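Local coordinates for CLIP-associating protein (Drosophila melanogaster, PDB 4G3A), which tracks microtubule plus ends and stabilises dynamic microtubules during mitotic spindle formation, and is represented by its N-terminal TOG-like domain, at residues T90-V95 and D130-S135; T134-F137 and K143-E146. One frame throughout, in Å; residues are numbered along the deposited sequence.

Contact 1. Residues T90-V95 and D130-S135; sequences TVLPHV and DKLATS
Leu92 reaches from helix 88-98 to helix 125-136 and meets two neighbouring side chains there with its two methyl branches. Its CG lies anti to the backbone N (chi1 -158°), which carries the fork out toward helix 125-136. One branch, CD2, packs against the aliphatic stem of Lys131, with Leu92 CD2 lying 3.7 Å from Lys131 CG, and the two side chains meet at a slant. The other branch, CD1, passes beside Leu132: Leu92 CD1 and Leu132 CD2 are 4.2 Å apart, a looser apolar touch.

The two leucines are buried, and branched hydrocarbon suits a place where nothing polar is exchanged between the segments. Lys131 is exposed. Its chain bends at chi2 (62°), so the CG methylene lies against Leu92 while the ammonium group is carried off toward the surface; a long amphipathic side chain fits this border well. Leu92 also rests on Leu114 and Leu117 of helix 104-119, and Leu132 on Phe148 and Thr151 of helix 142-159.

Pro93 lacks an N-H, and helix 88-98 is kinked here. The closest CA atoms, those of Leu92 and Leu132, remain 8.4 Å apart, a spacing bridged by side chains. Apolar side-to-side packing of helices that follow one another along the solenoid is characteristic of the HEAT-repeat array of a TOG domain.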
loop_
_atom_site.group_PDB
_atom_site.type_symbol
_atom_site.label_atom_id
_atom_site.label_comp_id
_atom_site.label_asym_id
_atom_site.label_seq_id
_atom_site.Cartn_x
_atom_site.Cartn_y
_atom_site.Cartn_z
ATOM N N THR A 90 -8.262 -5.481 -10.182
ATOM C CA THR A 90 -9.166 -6.357 -9.442
ATOM C C THR A 90 -8.807 -6.367 -7.966
ATOM O O THR A 90 -9.669 -6.301 -7.094
ATOM C CB THR A 90 -9.101 -7.808 -9.976
ATOM O OG1 THR A 90 -9.801 -7.892 -11.223
ATOM C CG2 THR A 90 -9.723 -8.787 -8.985
ATOM N N VAL A 91 -7.513 -6.430 -7.701
ATOM C CA VAL A 91 -7.006 -6.592 -6.351
ATOM C C VAL A 91 -6.904 -5.269 -5.576
ATOM O O VAL A 91 -7.314 -5.183 -4.423
ATOM C CB VAL A 91 -5.618 -7.232 -6.412
ATOM C CG1 VAL A 91 -4.972 -7.212 -5.067
ATOM C CG2 VAL A 91 -5.722 -8.666 -6.957
ATOM N N LEU A 92 -6.365 -4.245 -6.228
ATOM C CA LEU A 92 -6.027 -2.982 -5.560
ATOM C C LEU A 92 -7.124 -2.391 -4.664
ATOM O O LEU A 92 -6.840 -1.972 -3.545
ATOM C CB LEU A 92 -5.553 -1.927 -6.565
ATOM C CG LEU A 92 -4.692 -0.811 -5.951
ATOM C CD1 LEU A 92 -3.438 -1.401 -5.293
ATOM C CD2 LEU A 92 -4.301 0.232 -6.987
ATOM N N PRO A 93 -8.377 -2.345 -5.148
ATOM C CA PRO A 93 -9.386 -1.696 -4.303
ATOM C C PRO A 93 -9.537 -2.353 -2.931
ATOM O O PRO A 93 -9.842 -1.661 -1.972
ATOM C CB PRO A 93 -10.676 -1.853 -5.121
ATOM C CG PRO A 93 -10.198 -1.928 -6.536
ATOM C CD PRO A 93 -8.914 -2.697 -6.479
ATOM N N HIS A 94 -9.322 -3.661 -2.828
ATOM C CA HIS A 94 -9.500 -4.339 -1.543
ATOM C C HIS A 94 -8.246 -4.288 -0.660
ATOM O O HIS A 94 -8.334 -4.356 0.566
ATOM C CB HIS A 94 -9.979 -5.772 -1.779
ATOM C CG HIS A 94 -11.212 -5.828 -2.616
ATOM N ND1 HIS A 94 -11.189 -6.171 -3.953
ATOM C CD2 HIS A 94 -12.493 -5.510 -2.331
ATOM C CE1 HIS A 94 -12.412 -6.101 -4.441
ATOM N NE2 HIS A 94 -13.225 -5.696 -3.479
ATOM N N VAL A 95 -7.087 -4.188 -1.297
ATOM C CA VAL A 95 -5.847 -3.964 -0.578
ATOM C C VAL A 95 -5.909 -2.599 0.097
ATOM O O VAL A 95 -5.523 -2.447 1.249
ATOM C CB VAL A 95 -4.655 -4.002 -1.523
ATOM C CG1 VAL A 95 -3.380 -3.672 -0.759
ATOM C CG2 VAL A 95 -4.567 -5.389 -2.172
ATOM N N ASP A 130 -0.319 7.617 -7.639
ATOM C CA ASP A 130 -1.427 8.385 -8.223
ATOM C C ASP A 130 -2.737 7.606 -8.134
ATOM O O ASP A 130 -3.779 8.149 -7.781
ATOM C CB ASP A 130 -1.164 8.722 -9.696
ATOM C CG ASP A 130 -0.099 9.792 -9.894
ATOM O OD1 ASP A 130 0.578 10.187 -8.924
ATOM O OD2 ASP A 130 0.063 10.231 -11.053
ATOM N N LYS A 131 -2.685 6.323 -8.470
ATOM C CA LYS A 131 -3.877 5.490 -8.436
ATOM C C LYS A 131 -4.408 5.379 -7.008
ATOM O O LYS A 131 -5.611 5.470 -6.769
ATOM C CB LYS A 131 -3.564 4.090 -8.994
ATOM C CG LYS A 131 -4.781 3.205 -9.111
ATOM C CD LYS A 131 -5.810 3.798 -10.086
ATOM C CE LYS A 131 -6.850 2.738 -10.521
ATOM N NZ LYS A 131 -7.898 3.387 -11.353
ATOM N N LEU A 132 -3.509 5.184 -6.051
ATOM C CA LEU A 132 -3.917 5.111 -4.653
ATOM C C LEU A 132 -4.558 6.433 -4.227
ATOM O O LEU A 132 -5.531 6.446 -3.469
ATOM C CB LEU A 132 -2.709 4.834 -3.765
ATOM C CG LEU A 132 -2.086 3.441 -3.913
ATOM C CD1 LEU A 132 -0.803 3.372 -3.115
ATOM C CD2 LEU A 132 -3.054 2.393 -3.431
ATOM N N ALA A 133 -3.960 7.533 -4.668
ATOM C CA ALA A 133 -4.388 8.871 -4.246
ATOM C C ALA A 133 -5.869 9.060 -4.527
ATOM O O ALA A 133 -6.609 9.620 -3.711
ATOM C CB ALA A 133 -3.585 9.933 -4.960
ATOM N N THR A 134 -6.295 8.581 -5.692
ATOM C CA THR A 134 -7.689 8.690 -6.098
ATOM C C THR A 134 -8.641 8.132 -5.040
ATOM O O THR A 134 -9.693 8.711 -4.780
ATOM C CB THR A 134 -7.920 8.011 -7.463
ATOM O OG1 THR A 134 -7.196 8.735 -8.468
ATOM C CG2 THR A 134 -9.410 7.995 -7.825
ATOM N N SER A 135 -8.266 7.018 -4.419
ATOM C CA SER A 135 -9.146 6.351 -3.468
ATOM C C SER A 135 -8.834 6.694 -2.017
ATOM O O SER A 135 -9.675 6.513 -1.139
ATOM C CB SER A 135 -9.056 4.827 -3.631
ATOM O OG SER A 135 -9.463 4.401 -4.919
#

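Contact 2. Residues T134-F137 and K143-E146; sequences TSCF and KVRE
A chi1 of -72° sets the sulfur of Cys136 beside its own backbone N, while in Val144 the branch CG1 stands anti to the backbone N (chi1 173°); with these settings the two groups meet, Cys136 SG lying 3.9 Å from Val144 CG1. The compact thiol and the β-branched valine are both apolar enough for this buried place, and Phe148 covers Cys136 as well.

Beside them the backbones come close, the CA atoms of Cys136 and Arg145 being 5.6 Å apart. Arg145 uses the methylenes of its stem here: its CG is 3.5 Å from Cys136 O, and farther along the chain its CD is 3.4 Å from Phe137 O. The stem thus runs past two successive carbonyl oxygens without hydrogen bonding to either.

This is the close of a helical hairpin, in which helix 125-136 gives way to a short connection and helix 142-159 sets off, the antiparallel pairing on which HEAT-like solenoids are built. Asn141 OD1 accepts a hydrogen bond from Lys143 N near the start of the second helix.

Past these methylenes the arginine chain bends, and its guanidinium group finds its partners elsewhere: NH1 bonds to His139 O in the connection, and NE forms a salt bridge with Asp179. An arginine suits this spot because its stem can pack along the hairpin while its buried charge is met by these groups, which would be expected to stabilise the cationic form. The ring of Phe137, whose CB points away from residues 143-146, packs edge-to-face with Phe148.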
loop_
_atom_site.group_PDB
_atom_site.type_symbol
_atom_site.label_atom_id
_atom_site.label_comp_id
_atom_site.label_asym_id
_atom_site.label_seq_id
_atom_site.Cartn_x
_atom_site.Cartn_y
_atom_site.Cartn_z
ATOM N N THR A 134 -6.295 8.581 -5.692
ATOM C CA THR A 134 -7.689 8.690 -6.098
ATOM C C THR A 134 -8.641 8.132 -5.040
ATOM O O THR A 134 -9.693 8.711 -4.780
ATOM C CB THR A 134 -7.920 8.011 -7.463
ATOM O OG1 THR A 134 -7.196 8.735 -8.468
ATOM C CG2 THR A 134 -9.410 7.995 -7.825
ATOM N N SER A 135 -8.266 7.018 -4.419
ATOM C CA SER A 135 -9.146 6.351 -3.468
ATOM C C SER A 135 -8.834 6.694 -2.017
ATOM O O SER A 135 -9.675 6.513 -1.139
ATOM C CB SER A 135 -9.056 4.827 -3.631
ATOM O OG SER A 135 -9.463 4.401 -4.919
ATOM N N CYS A 136 -7.618 7.165 -1.757
ATOM C CA CYS A 136 -7.129 7.215 -0.386
ATOM C C CYS A 136 -7.251 8.570 0.300
ATOM O O CYS A 136 -7.486 8.631 1.508
ATOM C CB CYS A 136 -5.674 6.708 -0.311
ATOM S SG CYS A 136 -5.539 4.886 -0.551
ATOM N N PHE A 137 -7.074 9.655 -0.448
ATOM C CA PHE A 137 -7.032 10.964 0.187
ATOM C C PHE A 137 -8.365 11.251 0.881
ATOM O O PHE A 137 -8.400 11.848 1.950
ATOM C CB PHE A 137 -6.699 12.079 -0.817
ATOM C CG PHE A 137 -5.213 12.336 -0.981
ATOM C CD1 PHE A 137 -4.428 12.660 0.114
ATOM C CD2 PHE A 137 -4.614 12.276 -2.236
ATOM C CE1 PHE A 137 -3.058 12.907 -0.027
ATOM C CE2 PHE A 137 -3.243 12.522 -2.395
ATOM C CZ PHE A 137 -2.467 12.836 -1.280
ATOM N N LYS A 143 -7.809 5.604 9.124
ATOM C CA LYS A 143 -6.605 4.781 9.127
ATOM C C LYS A 143 -6.103 4.553 7.699
ATOM O O LYS A 143 -4.905 4.475 7.472
ATOM C CB LYS A 143 -6.805 3.460 9.876
ATOM C CG LYS A 143 -5.495 2.737 10.222
ATOM C CD LYS A 143 -4.610 3.551 11.160
ATOM C CE LYS A 143 -3.432 2.722 11.664
ATOM N NZ LYS A 143 -2.469 3.477 12.526
ATOM N N VAL A 144 -7.017 4.460 6.737
ATOM C CA VAL A 144 -6.598 4.454 5.344
ATOM C C VAL A 144 -5.908 5.767 4.968
ATOM O O VAL A 144 -4.844 5.761 4.339
ATOM C CB VAL A 144 -7.772 4.235 4.383
ATOM C CG1 VAL A 144 -7.312 4.400 2.937
ATOM C CG2 VAL A 144 -8.395 2.850 4.600
ATOM N N ARG A 145 -6.518 6.889 5.338
ATOM C CA ARG A 145 -5.939 8.186 4.982
ATOM C C ARG A 145 -4.533 8.308 5.573
ATOM O O ARG A 145 -3.603 8.725 4.901
ATOM C CB ARG A 145 -6.853 9.333 5.431
ATOM C CG ARG A 145 -8.301 9.202 4.889
ATOM C CD ARG A 145 -9.080 10.512 5.023
ATOM N NE ARG A 145 -9.269 10.957 6.400
ATOM C CZ ARG A 145 -10.238 10.525 7.208
ATOM N NH1 ARG A 145 -11.096 9.602 6.791
ATOM N NH2 ARG A 145 -10.344 11.006 8.442
ATOM N N GLU A 146 -4.376 7.907 6.829
ATOM C CA GLU A 146 -3.075 7.959 7.483
ATOM C C GLU A 146 -2.058 6.986 6.872
ATOM O O GLU A 146 -0.896 7.338 6.667
ATOM C CB GLU A 146 -3.223 7.649 8.968
ATOM C CG GLU A 146 -1.898 7.703 9.704
ATOM C CD GLU A 146 -2.028 7.315 11.156
ATOM O OE1 GLU A 146 -3.141 6.930 11.568
ATOM O OE2 GLU A 146 -1.016 7.394 11.882
#

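The centres of the two contacts lie 9 Å apart within one TOG domain, and helix 125-136 serves both. Along the chain, contact 1 first joins helix 88-98 to helix 125-136; contact 2 then takes up the end of that helix and pairs it with helix 142-159, which follows after a short connection. Thr134 and Ser135 belong to segments of both. Contact 1 spans 34 intervening residues, largely helical, whereas contact 2 spans only five. One is therefore packing between helices separated in the chain by helix 104-119, and the other the closure of a hairpin, and together they tie three helices into the continuous all-helical array of this microtubule-associated protein.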